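Local coordinates for uncharacterized protein (PDB 4Q68) that probably acts as a highly specific N-acetylmuramoyl-L-alanine amidase of the NlpC/P60 class, cutting peptide from sugar in cell-wall peptidoglycan fragments, at residues Y14-Y19 with K211-V215; A50-T54 with A66-N70; P169-D173 with I233-R237; E46-A50 with N70-R75. One frame throughout, in Å; residues are numbered along the deposited sequence. Where two conformers were deposited one is given.

Contact 1 of 4, residues Y14-Y19 with K211-V215; sequences YLDVPY and KKVVV
The N-H of Y19 comes to K211 O from above the carbonyl plane, 62° out of it, with N and O 2.9 Å apart, whereas V213 N reaches V17 O within the plane of that carbonyl. The motif is a type II beta turn from Y14 to V17, followed by a single beta bridge between P18 and K212; together they dock the loop after helix 2-12 on strand 212-215, at the margin of the large antiparallel sheet. A third bond, D16 N to V213 O at 3.0 Å, is almost straight (172°). D16 holds the left-handed backbone shape needed at the third position of the turn; K211 takes a similar left-handed shape as the first residue of a G1 beta bulge in which K211 and K212 both face S207. V213 is the apolar wedge: its CB lies 3.2 Å from Y14 O, and with CG1 anti to the backbone N (chi1 177°) that methyl meets Y14 CB and L15 CD2 while CG2 turns to V17 CB. A branched residue suits this place, its methyls packing against both ends of the turn, with L44 and V39 nearby. Replacing V213 by alanine removes both methyls, which would probably leave a gap beside Y14 CB and V17 CB. On the solvent side K212 lies alongside D16, pointing the same way, yet NZ stays 4.1 Å from OD1, too far for a salt bridge; in the conformer given, one water bridges the two atoms, and a second does so with a weak bond to OD1. Another water donates to D16 OD1 at 2.7 Å and to V213 O at 2.8 Å.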
loop_
_atom_site.group_PDB
_atom_site.type_symbol
_atom_site.label_atom_id
_atom_site.label_comp_id
_atom_site.label_asym_id
_atom_site.label_seq_id
_atom_site.Cartn_x
_atom_site.Cartn_y
_atom_site.Cartn_z
ATOM N N TYR A 14 12.047 -6.512 -8.542
ATOM C CA TYR A 14 11.169 -7.577 -8.040
ATOM C C TYR A 14 10.383 -8.306 -9.127
ATOM O O TYR A 14 9.638 -9.226 -8.813
ATOM C CB TYR A 14 10.187 -7.019 -6.996
ATOM C CG TYR A 14 10.812 -6.850 -5.638
ATOM C CD1 TYR A 14 11.575 -5.734 -5.339
ATOM C CD2 TYR A 14 10.665 -7.817 -4.647
ATOM C CE1 TYR A 14 12.177 -5.591 -4.094
ATOM C CE2 TYR A 14 11.247 -7.670 -3.402
ATOM C CZ TYR A 14 12.009 -6.567 -3.130
ATOM O OH TYR A 14 12.606 -6.456 -1.896
ATOM N N LEU A 15 10.532 -7.942 -10.403
ATOM C CA LEU A 15 9.794 -8.673 -11.423
ATOM C C LEU A 15 10.085 -10.161 -11.278
ATOM O O LEU A 15 11.228 -10.565 -11.041
ATOM C CB LEU A 15 10.134 -8.191 -12.835
ATOM C CG LEU A 15 9.629 -6.790 -13.179
ATOM C CD1 LEU A 15 10.120 -6.400 -14.547
ATOM C CD2 LEU A 15 8.108 -6.708 -13.146
ATOM N N ASP A 16 9.034 -10.955 -11.434
ATOM C CA ASP A 16 9.064 -12.418 -11.406
ATOM C C ASP A 16 9.148 -13.020 -10.013
ATOM O O ASP A 16 9.061 -14.238 -9.883
ATOM C CB ASP A 16 10.137 -12.973 -12.364
ATOM C CG ASP A 16 9.910 -12.521 -13.785
ATOM O OD1 ASP A 16 8.740 -12.594 -14.237
ATOM O OD2 ASP A 16 10.876 -12.103 -14.467
ATOM N N VAL A 17 9.263 -12.198 -8.968
ATOM C CA VAL A 17 9.204 -12.726 -7.614
ATOM C C VAL A 17 7.803 -13.303 -7.386
ATOM O O VAL A 17 6.805 -12.655 -7.712
ATOM C CB VAL A 17 9.525 -11.643 -6.578
ATOM C CG1 VAL A 17 9.226 -12.126 -5.160
ATOM C CG2 VAL A 17 10.991 -11.239 -6.688
ATOM N N PRO A 18 7.710 -14.520 -6.817
ATOM C CA PRO A 18 6.384 -15.112 -6.624
ATOM C C PRO A 18 5.466 -14.354 -5.668
ATOM O O PRO A 18 5.913 -13.785 -4.673
ATOM C CB PRO A 18 6.700 -16.509 -6.076
ATOM C CG PRO A 18 8.081 -16.833 -6.598
ATOM C CD PRO A 18 8.789 -15.504 -6.568
ATOM N N TYR A 19 4.184 -14.398 -5.991
ATOM C CA TYR A 19 3.128 -13.933 -5.113
ATOM C C TYR A 19 2.792 -15.028 -4.099
ATOM O O TYR A 19 2.473 -16.160 -4.484
ATOM C CB TYR A 19 1.878 -13.613 -5.928
ATOM C CG TYR A 19 0.788 -12.972 -5.110
ATOM C CD1 TYR A 19 -0.006 -13.723 -4.258
ATOM C CD2 TYR A 19 0.550 -11.608 -5.190
ATOM C CE1 TYR A 19 -1.001 -13.128 -3.491
ATOM C CE2 TYR A 19 -0.452 -11.001 -4.429
ATOM C CZ TYR A 19 -1.218 -11.775 -3.584
ATOM O OH TYR A 19 -2.215 -11.202 -2.815
ATOM N N LYS A 211 0.404 -14.757 -10.235
ATOM C CA LYS A 211 1.174 -15.471 -9.230
ATOM C C LYS A 211 2.595 -14.929 -9.067
ATOM O O LYS A 211 3.473 -15.637 -8.570
ATOM C CB LYS A 211 1.191 -16.973 -9.523
ATOM C CG LYS A 211 -0.191 -17.605 -9.636
ATOM C CD LYS A 211 -0.092 -19.070 -10.002
ATOM C CE LYS A 211 -1.421 -19.790 -9.843
ATOM N NZ LYS A 211 -2.458 -19.263 -10.773
ATOM N N LYS A 212 2.813 -13.670 -9.441
ATOM C CA LYS A 212 4.141 -13.077 -9.358
ATOM C C LYS A 212 4.055 -11.568 -9.551
ATOM O O LYS A 212 2.999 -11.035 -9.904
ATOM C CB LYS A 212 5.077 -13.683 -10.414
ATOM C CG LYS A 212 4.714 -13.334 -11.848
ATOM C CD LYS A 212 5.399 -14.244 -12.857
ATOM C CE LYS A 212 5.041 -13.837 -14.271
ATOM N NZ LYS A 212 5.496 -14.822 -15.268
ATOM N N VAL A 213 5.181 -10.893 -9.330
ATOM C CA VAL A 213 5.288 -9.463 -9.594
ATOM C C VAL A 213 5.442 -9.247 -11.097
ATOM O O VAL A 213 6.288 -9.874 -11.746
ATOM C CB VAL A 213 6.486 -8.859 -8.840
ATOM C CG1 VAL A 213 6.652 -7.387 -9.152
ATOM C CG2 VAL A 213 6.352 -9.073 -7.336
ATOM N N VAL A 214 4.612 -8.359 -11.637
ATOM C CA VAL A 214 4.532 -8.105 -13.072
ATOM C C VAL A 214 4.485 -6.608 -13.361
ATOM O O VAL A 214 4.168 -5.786 -12.498
ATOM C CB VAL A 214 3.270 -8.743 -13.702
ATOM C CG1 VAL A 214 3.248 -10.239 -13.459
ATOM C CG2 VAL A 214 1.990 -8.092 -13.174
ATOM N N VAL A 215 4.786 -6.281 -14.612
ATOM C CA VAL A 215 4.341 -5.044 -15.241
ATOM C C VAL A 215 2.965 -5.338 -15.827
ATOM O O VAL A 215 2.796 -6.294 -16.582
ATOM C CB VAL A 215 5.292 -4.612 -16.380
ATOM C CG1 VAL A 215 4.733 -3.403 -17.105
ATOM C CG2 VAL A 215 6.681 -4.347 -15.867
HETATM O O HOH W 1 6.902 -10.621 -14.338
HETATM O O HOH W 2 8.119 -13.480 -16.716
HETATM O O HOH W 3 8.317 -15.764 -14.194
#

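Contact 2 of 4, residues A50-T54 with A66-N70; sequences AETLT and AFADN
T54 OG1 is gripped from two directions: it accepts a hydrogen from N70 ND2 at 2.9 Å and donates its own to A50 O at 2.7 Å. The first bond is fairly straight (161°), and the hydroxyl lies within 6° of the N70 amide plane, which suits an asparagine NH2. The motif is an alpha-alpha hairpin, in which helix 41-53 and helix 64-75 pack side by side across a connecting loop. While T54 N bonds to E51 O, the hydroxyl takes up the A50 carbonyl, so a threonine here satisfies that carbonyl and ties it to the second helix. Its other branch serves the apolar side: CG2, anti to the backbone N, meets A66 CB at 3.6 Å. The small side chain of A50 lets the backbones come close; its CA is 5.1 Å from N70 CA. F67 adds an aromatic contact. With CG anti to the backbone N (chi1 171°), it carries its ring across to helix 41-53, where CE1 touches A50 CB at 3.7 Å; I34, in a loop, also packs against this phenylalanine. N70 CB lies by A50 O, 3.8 Å away, and the amide end of the asparagine packs against L53 CB. E51 meets the ring of F67 at its rim, the backbone N sitting near the ring plane, 3.7 Å from F67 CE1.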
loop_
_atom_site.group_PDB
_atom_site.type_symbol
_atom_site.label_atom_id
_atom_site.label_comp_id
_atom_site.label_asym_id
_atom_site.label_seq_id
_atom_site.Cartn_x
_atom_site.Cartn_y
_atom_site.Cartn_z
ATOM N N ALA A 50 11.199 0.735 1.570
ATOM C CA ALA A 50 12.257 0.604 2.601
ATOM C C ALA A 50 13.632 0.642 1.964
ATOM O O ALA A 50 14.528 1.310 2.461
ATOM C CB ALA A 50 12.071 -0.666 3.390
ATOM N N GLU A 51 13.805 -0.071 0.859
ATOM C CA GLU A 51 15.090 -0.077 0.173
ATOM C C GLU A 51 15.433 1.304 -0.364
ATOM O O GLU A 51 16.561 1.779 -0.212
ATOM C CB GLU A 51 15.080 -1.086 -0.963
ATOM C CG GLU A 51 16.375 -1.115 -1.768
ATOM C CD GLU A 51 16.404 -2.179 -2.849
ATOM O OE1 GLU A 51 15.397 -2.888 -3.066
ATOM O OE2 GLU A 51 17.471 -2.285 -3.503
ATOM N N THR A 52 14.456 1.961 -0.978
ATOM C CA THR A 52 14.729 3.246 -1.597
ATOM C C THR A 52 15.023 4.338 -0.553
ATOM O O THR A 52 15.836 5.239 -0.799
ATOM C CB THR A 52 13.614 3.657 -2.569
ATOM O OG1 THR A 52 13.272 2.550 -3.411
ATOM C CG2 THR A 52 14.074 4.778 -3.472
ATOM N N LEU A 53 14.387 4.251 0.611
ATOM C CA LEU A 53 14.663 5.181 1.708
ATOM C C LEU A 53 16.021 4.980 2.348
ATOM O O LEU A 53 16.480 5.857 3.054
ATOM C CB LEU A 53 13.596 5.060 2.784
ATOM C CG LEU A 53 12.263 5.729 2.502
ATOM C CD1 LEU A 53 11.272 5.319 3.575
ATOM C CD2 LEU A 53 12.387 7.250 2.421
ATOM N N THR A 54 16.656 3.839 2.107
ATOM C CA THR A 54 17.914 3.487 2.769
ATOM C C THR A 54 19.077 3.959 1.907
ATOM O O THR A 54 19.275 3.432 0.810
ATOM C CB THR A 54 18.032 1.947 2.968
ATOM O OG1 THR A 54 16.916 1.462 3.719
ATOM C CG2 THR A 54 19.286 1.591 3.745
ATOM N N ALA A 66 19.874 -0.970 8.406
ATOM C CA ALA A 66 19.171 0.243 7.999
ATOM C C ALA A 66 17.918 -0.084 7.193
ATOM O O ALA A 66 16.891 0.542 7.378
ATOM C CB ALA A 66 20.096 1.156 7.215
ATOM N N PHE A 67 18.004 -1.076 6.315
ATOM C CA PHE A 67 16.830 -1.552 5.571
ATOM C C PHE A 67 15.735 -1.989 6.545
ATOM O O PHE A 67 14.586 -1.598 6.409
ATOM C CB PHE A 67 17.191 -2.708 4.627
ATOM C CG PHE A 67 15.999 -3.367 3.998
ATOM C CD1 PHE A 67 15.368 -2.797 2.899
ATOM C CD2 PHE A 67 15.478 -4.535 4.520
ATOM C CE1 PHE A 67 14.275 -3.395 2.326
ATOM C CE2 PHE A 67 14.380 -5.134 3.955
ATOM C CZ PHE A 67 13.776 -4.560 2.851
ATOM N N ALA A 68 16.099 -2.816 7.519
ATOM C CA ALA A 68 15.140 -3.311 8.493
ATOM C C ALA A 68 14.528 -2.171 9.283
ATOM O O ALA A 68 13.321 -2.166 9.532
ATOM C CB ALA A 68 15.808 -4.322 9.422
ATOM N N ASP A 69 15.351 -1.208 9.690
ATOM C CA ASP A 69 14.820 -0.070 10.447
ATOM C C ASP A 69 13.813 0.738 9.618
ATOM O O ASP A 69 12.783 1.178 10.136
ATOM C CB ASP A 69 15.942 0.842 10.926
ATOM C CG ASP A 69 16.735 0.259 12.102
ATOM O OD1 ASP A 69 16.297 -0.725 12.741
ATOM O OD2 ASP A 69 17.797 0.826 12.374
ATOM N N ASN A 70 14.104 0.941 8.339
ATOM C CA ASN A 70 13.158 1.640 7.475
ATOM C C ASN A 70 11.902 0.827 7.245
ATOM O O ASN A 70 10.797 1.370 7.286
ATOM C CB ASN A 70 13.825 2.040 6.167
ATOM C CG ASN A 70 14.700 3.245 6.349
ATOM O OD1 ASN A 70 14.344 4.159 7.090
ATOM N ND2 ASN A 70 15.852 3.249 5.710
#

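Contact 3 of 4, residues P169-D173 with I233-R237; sequences PWIKD and IRVLR
An extended start and a late bend deliver the R237 guanidinium to W170: CG stands anti to the backbone N (chi1 -175°), and the chain then turns at chi3 (-63°), which swings NH2 round to W170 O, 2.9 Å away. The oxygen lies in the guanidinium plane, though the bond is bent at 137°. Here the loop leading into strand 176-181 packs on one face of strand 230-238 in the large antiparallel sheet, the face carrying I233, V235 and R237. Arginine suits the outer end because it can serve several acceptors: besides W170 O, its NE forms a salt bridge with D175, and a water joins NH1 to that same tryptophan oxygen. K172 CD lies over one face of the R237 guanidinium, 3.7 Å above its plane and offset toward the rim, while in the conformer given K172 NZ bonds P169 O at 2.9 Å. Further in, the contact becomes apolar. V235 CG2 packs against the indole at W170 CZ3, 4.0 Å away, and meets I171 CG1 as well. I171 CG1 lies over one face of the indole, toward the rim, and the ring rests against helix 107-111 through V107, T108 and M111. At the buried end two isoleucine tips touch, I171 CD1 and I233 CD1, at 4.2 Å.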
loop_
_atom_site.group_PDB
_atom_site.type_symbol
_atom_site.label_atom_id
_atom_site.label_comp_id
_atom_site.label_asym_id
_atom_site.label_seq_id
_atom_site.Cartn_x
_atom_site.Cartn_y
_atom_site.Cartn_z
ATOM N N PRO A 169 0.023 14.292 -15.662
ATOM C CA PRO A 169 1.394 14.763 -15.456
ATOM C C PRO A 169 1.836 14.863 -13.992
ATOM O O PRO A 169 3.030 14.919 -13.730
ATOM C CB PRO A 169 1.402 16.136 -16.139
ATOM C CG PRO A 169 -0.013 16.546 -16.201
ATOM C CD PRO A 169 -0.795 15.288 -16.375
ATOM N N TRP A 170 0.888 14.870 -13.062
ATOM C CA TRP A 170 1.218 14.894 -11.649
ATOM C C TRP A 170 1.378 13.502 -11.025
ATOM O O TRP A 170 1.712 13.401 -9.857
ATOM C CB TRP A 170 0.195 15.730 -10.880
ATOM C CG TRP A 170 -1.230 15.357 -11.051
ATOM C CD1 TRP A 170 -2.121 15.942 -11.890
ATOM C CD2 TRP A 170 -1.965 14.382 -10.309
ATOM N NE1 TRP A 170 -3.364 15.387 -11.738
ATOM C CE2 TRP A 170 -3.295 14.422 -10.774
ATOM C CE3 TRP A 170 -1.633 13.483 -9.296
ATOM C CZ2 TRP A 170 -4.295 13.607 -10.249
ATOM C CZ3 TRP A 170 -2.628 12.672 -8.775
ATOM C CH2 TRP A 170 -3.943 12.735 -9.258
ATOM N N ILE A 171 1.134 12.447 -11.801
ATOM C CA ILE A 171 1.452 11.083 -11.396
ATOM C C ILE A 171 2.778 10.758 -12.066
ATOM O O ILE A 171 2.883 10.868 -13.294
ATOM C CB ILE A 171 0.374 10.070 -11.814
ATOM C CG1 ILE A 171 -0.973 10.456 -11.205
ATOM C CG2 ILE A 171 0.813 8.659 -11.422
ATOM C CD1 ILE A 171 -2.149 9.667 -11.732
ATOM N N LYS A 172 3.771 10.371 -11.272
ATOM C CA LYS A 172 5.135 10.188 -11.752
ATOM C C LYS A 172 5.630 8.752 -11.567
ATOM O O LYS A 172 5.190 8.028 -10.654
ATOM C CB LYS A 172 6.047 11.152 -10.997
ATOM C CG LYS A 172 5.633 12.598 -11.218
ATOM C CD LYS A 172 6.526 13.625 -10.575
ATOM C CE LYS A 172 5.951 15.026 -10.780
ATOM N NZ LYS A 172 5.504 15.221 -12.185
ATOM N N ASP A 173 6.569 8.352 -12.417
ATOM C CA ASP A 173 7.277 7.094 -12.233
ATOM C C ASP A 173 7.695 6.951 -10.775
ATOM O O ASP A 173 8.244 7.879 -10.166
ATOM C CB ASP A 173 8.549 7.064 -13.082
ATOM C CG ASP A 173 8.318 6.636 -14.512
ATOM O OD1 ASP A 173 7.335 5.928 -14.780
ATOM O OD2 ASP A 173 9.151 7.015 -15.382
ATOM N N ILE A 233 -7.997 5.792 -7.269
ATOM C CA ILE A 233 -6.673 5.653 -6.667
ATOM C C ILE A 233 -6.361 6.804 -5.735
ATOM O O ILE A 233 -6.805 7.935 -5.940
ATOM C CB ILE A 233 -5.536 5.531 -7.735
ATOM C CG1 ILE A 233 -5.468 6.757 -8.654
ATOM C CG2 ILE A 233 -5.712 4.244 -8.532
ATOM C CD1 ILE A 233 -4.314 6.733 -9.639
ATOM N N ARG A 234 -5.545 6.497 -4.735
ATOM C CA ARG A 234 -4.744 7.468 -4.020
ATOM C C ARG A 234 -3.312 7.331 -4.539
ATOM O O ARG A 234 -2.860 6.230 -4.852
ATOM C CB ARG A 234 -4.805 7.252 -2.501
ATOM C CG ARG A 234 -6.208 7.418 -1.937
ATOM C CD ARG A 234 -6.297 7.246 -0.445
ATOM N NE ARG A 234 -5.616 8.334 0.252
ATOM C CZ ARG A 234 -5.564 8.481 1.572
ATOM N NH1 ARG A 234 -6.101 7.585 2.376
ATOM N NH2 ARG A 234 -4.961 9.527 2.105
ATOM N N VAL A 235 -2.623 8.460 -4.649
ATOM C CA VAL A 235 -1.268 8.526 -5.165
ATOM C C VAL A 235 -0.384 9.114 -4.072
ATOM O O VAL A 235 -0.640 10.226 -3.588
ATOM C CB VAL A 235 -1.197 9.408 -6.431
ATOM C CG1 VAL A 235 0.227 9.499 -6.943
ATOM C CG2 VAL A 235 -2.129 8.871 -7.504
ATOM N N LEU A 236 0.619 8.338 -3.669
ATOM C CA LEU A 236 1.554 8.723 -2.618
ATOM C C LEU A 236 2.952 8.774 -3.212
ATOM O O LEU A 236 3.248 8.102 -4.202
ATOM C CB LEU A 236 1.550 7.730 -1.453
ATOM C CG LEU A 236 0.221 7.430 -0.757
ATOM C CD1 LEU A 236 -0.558 8.693 -0.432
ATOM C CD2 LEU A 236 -0.639 6.447 -1.546
ATOM N N ARG A 237 3.836 9.554 -2.599
ATOM C CA ARG A 237 5.187 9.720 -3.119
ATOM C C ARG A 237 6.182 9.698 -1.974
ATOM O O ARG A 237 6.023 10.405 -0.978
ATOM C CB ARG A 237 5.275 11.029 -3.893
ATOM C CG ARG A 237 6.606 11.284 -4.609
ATOM C CD ARG A 237 6.530 12.489 -5.522
ATOM N NE ARG A 237 5.550 12.249 -6.572
ATOM C CZ ARG A 237 4.799 13.168 -7.169
ATOM N NH1 ARG A 237 4.907 14.463 -6.884
ATOM N NH2 ARG A 237 3.914 12.768 -8.079
HETATM O O HOH W 4 2.818 15.926 -8.512
#

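Contact 4 of 4, residues E46-A50 with N70-R75; sequences EYVLA and NLQKIR
From CB outward, E46 crosses a hydrophobic patch before reaching its charge partner: CB meets L71 CD1, CG meets I74 CG2 at 3.9 Å, and OE1 accepts from both R75 NE (2.8 Å) and R75 NH2 (2.9 Å). E46 OE2 lies 3.6 Å from R75 CB and takes a hydrogen bond from W94 NE1. The motif is a pair of packed helices, 41-53 and 64-75, whose segments 46-50 and 70-75 cross steeply, with 128° between their N-to-C directions and axes 8.8 Å apart. R75 runs out with CG anti to its N (chi1 176°) and bends at chi3 (-66°), which presents NE and NH2 side-on to OE1, both from one face of the carboxylate. Its NH1 is held by V33 O, so a buried charge is well satisfied. A methionine in place of R75 would probably leave E46 OE1 without its countercharge and V33 O without its donor. Around the bridge the packing is aliphatic and aromatic: L71 CD1 lies over one guanidinium face, toward the rim, and L71 CD2 meets the edge of the Y47 ring, 3.8 Å from CE1. I74 suits the centre because its long branch reaches across: I74 CD1 touches L49 CG at 3.7 Å, and I74 CD1 ends 3.5 Å from A50 N.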
loop_
_atom_site.group_PDB
_atom_site.type_symbol
_atom_site.label_atom_id
_atom_site.label_comp_id
_atom_site.label_asym_id
_atom_site.label_seq_id
_atom_site.Cartn_x
_atom_site.Cartn_y
_atom_site.Cartn_z
ATOM N N GLU A 46 6.133 -2.115 0.477
ATOM C CA GLU A 46 6.898 -1.850 1.690
ATOM C C GLU A 46 8.382 -2.123 1.491
ATOM O O GLU A 46 9.217 -1.316 1.904
ATOM C CB GLU A 46 6.359 -2.664 2.865
ATOM C CG GLU A 46 4.977 -2.228 3.282
ATOM C CD GLU A 46 4.460 -2.914 4.521
ATOM O OE1 GLU A 46 4.711 -4.139 4.669
ATOM O OE2 GLU A 46 3.809 -2.213 5.346
ATOM N N TYR A 47 8.734 -3.249 0.877
ATOM C CA TYR A 47 10.149 -3.559 0.672
ATOM C C TYR A 47 10.800 -2.571 -0.291
ATOM O O TYR A 47 11.957 -2.181 -0.092
ATOM C CB TYR A 47 10.360 -4.980 0.133
ATOM C CG TYR A 47 9.841 -6.094 1.027
ATOM C CD1 TYR A 47 10.034 -6.081 2.401
ATOM C CD2 TYR A 47 9.149 -7.165 0.476
ATOM C CE1 TYR A 47 9.557 -7.117 3.200
ATOM C CE2 TYR A 47 8.651 -8.190 1.258
ATOM C CZ TYR A 47 8.850 -8.167 2.625
ATOM O OH TYR A 47 8.351 -9.162 3.448
ATOM N N VAL A 48 10.090 -2.188 -1.344
ATOM C CA VAL A 48 10.638 -1.247 -2.304
ATOM C C VAL A 48 10.862 0.119 -1.655
ATOM O O VAL A 48 11.920 0.741 -1.823
ATOM C CB VAL A 48 9.740 -1.147 -3.545
ATOM C CG1 VAL A 48 10.204 -0.035 -4.460
ATOM C CG2 VAL A 48 9.753 -2.485 -4.304
ATOM N N LEU A 49 9.872 0.605 -0.918
ATOM C CA LEU A 49 9.999 1.881 -0.228
ATOM C C LEU A 49 11.119 1.822 0.810
ATOM O O LEU A 49 11.918 2.754 0.923
ATOM C CB LEU A 49 8.658 2.251 0.417
ATOM C CG LEU A 49 8.610 3.576 1.183
ATOM C CD1 LEU A 49 8.955 4.780 0.317
ATOM C CD2 LEU A 49 7.239 3.746 1.806
ATOM N N ALA A 50 11.199 0.735 1.570
ATOM C CA ALA A 50 12.257 0.604 2.601
ATOM C C ALA A 50 13.632 0.642 1.964
ATOM O O ALA A 50 14.528 1.310 2.461
ATOM C CB ALA A 50 12.071 -0.666 3.390
ATOM N N ASN A 70 14.104 0.941 8.339
ATOM C CA ASN A 70 13.158 1.640 7.475
ATOM C C ASN A 70 11.902 0.827 7.245
ATOM O O ASN A 70 10.797 1.370 7.286
ATOM C CB ASN A 70 13.825 2.040 6.167
ATOM C CG ASN A 70 14.700 3.245 6.349
ATOM O OD1 ASN A 70 14.344 4.159 7.090
ATOM N ND2 ASN A 70 15.852 3.249 5.710
ATOM N N LEU A 71 12.033 -0.473 7.032
ATOM C CA LEU A 71 10.867 -1.327 6.875
ATOM C C LEU A 71 9.981 -1.248 8.111
ATOM O O LEU A 71 8.755 -1.162 8.001
ATOM C CB LEU A 71 11.280 -2.766 6.585
ATOM C CG LEU A 71 10.130 -3.742 6.400
ATOM C CD1 LEU A 71 9.286 -3.379 5.197
ATOM C CD2 LEU A 71 10.661 -5.153 6.293
ATOM N N GLN A 72 10.596 -1.287 9.291
ATOM C CA GLN A 72 9.849 -1.214 10.535
ATOM C C GLN A 72 9.089 0.110 10.656
ATOM O O GLN A 72 7.948 0.133 11.120
ATOM C CB GLN A 72 10.795 -1.416 11.693
ATOM C CG GLN A 72 10.135 -1.471 13.048
ATOM C CD GLN A 72 11.145 -1.809 14.118
ATOM O OE1 GLN A 72 11.983 -2.686 13.911
ATOM N NE2 GLN A 72 11.091 -1.111 15.245
ATOM N N LYS A 73 9.721 1.205 10.248
ATOM C CA LYS A 73 9.048 2.494 10.355
ATOM C C LYS A 73 7.905 2.648 9.353
ATOM O O LYS A 73 6.969 3.397 9.624
ATOM C CB LYS A 73 10.011 3.671 10.350
ATOM C CG LYS A 73 10.352 4.284 9.036
ATOM C CD LYS A 73 11.234 5.511 9.265
ATOM C CE LYS A 73 11.661 6.153 7.978
ATOM N NZ LYS A 73 12.377 7.437 8.262
ATOM N N ILE A 74 7.946 1.916 8.246
ATOM C CA ILE A 74 6.879 1.887 7.255
ATOM C C ILE A 74 5.727 0.994 7.699
ATOM O O ILE A 74 4.558 1.323 7.514
ATOM C CB ILE A 74 7.450 1.382 5.907
ATOM C CG1 ILE A 74 8.415 2.400 5.321
ATOM C CG2 ILE A 74 6.337 1.069 4.912
ATOM C CD1 ILE A 74 9.354 1.808 4.294
ATOM N N ARG A 75 6.053 -0.169 8.240
ATOM C CA ARG A 75 5.057 -1.207 8.458
ATOM C C ARG A 75 4.287 -1.033 9.769
ATOM O O ARG A 75 3.135 -1.479 9.859
ATOM C CB ARG A 75 5.733 -2.588 8.407
ATOM C CG ARG A 75 4.798 -3.738 8.727
ATOM C CD ARG A 75 5.426 -5.083 8.449
ATOM N NE ARG A 75 5.678 -5.271 7.032
ATOM C CZ ARG A 75 6.508 -6.181 6.541
ATOM N NH1 ARG A 75 7.151 -7.019 7.346
ATOM N NH2 ARG A 75 6.696 -6.230 5.221
HETATM O O HOH W 5 1.865 -2.595 7.226
#

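How the contacts relate
Contacts 2 and 4 are neighbouring parts of one interface, between helix 41-53 and helix 64-75, and share A50 and N70. Contact 4 is the buried part, where a salt bridge sits among aliphatic side chains; contact 2, partly buried, relies on a neutral hydroxyl and amide instead. Contacts 1 and 3 both reach the large antiparallel sheet, through different strands, the centres of the two contacts lying about 22 Å apart. Contact 1 is a surface contact dominated by backbone bonds and waters, whereas contact 3, partly buried, is made by side chains of a strand face, with one arginine bonding a loop carbonyl. Contact 1 touches contact 4 through Y14 packing on Y47 and V48, linking the sheet margin to the helix pair.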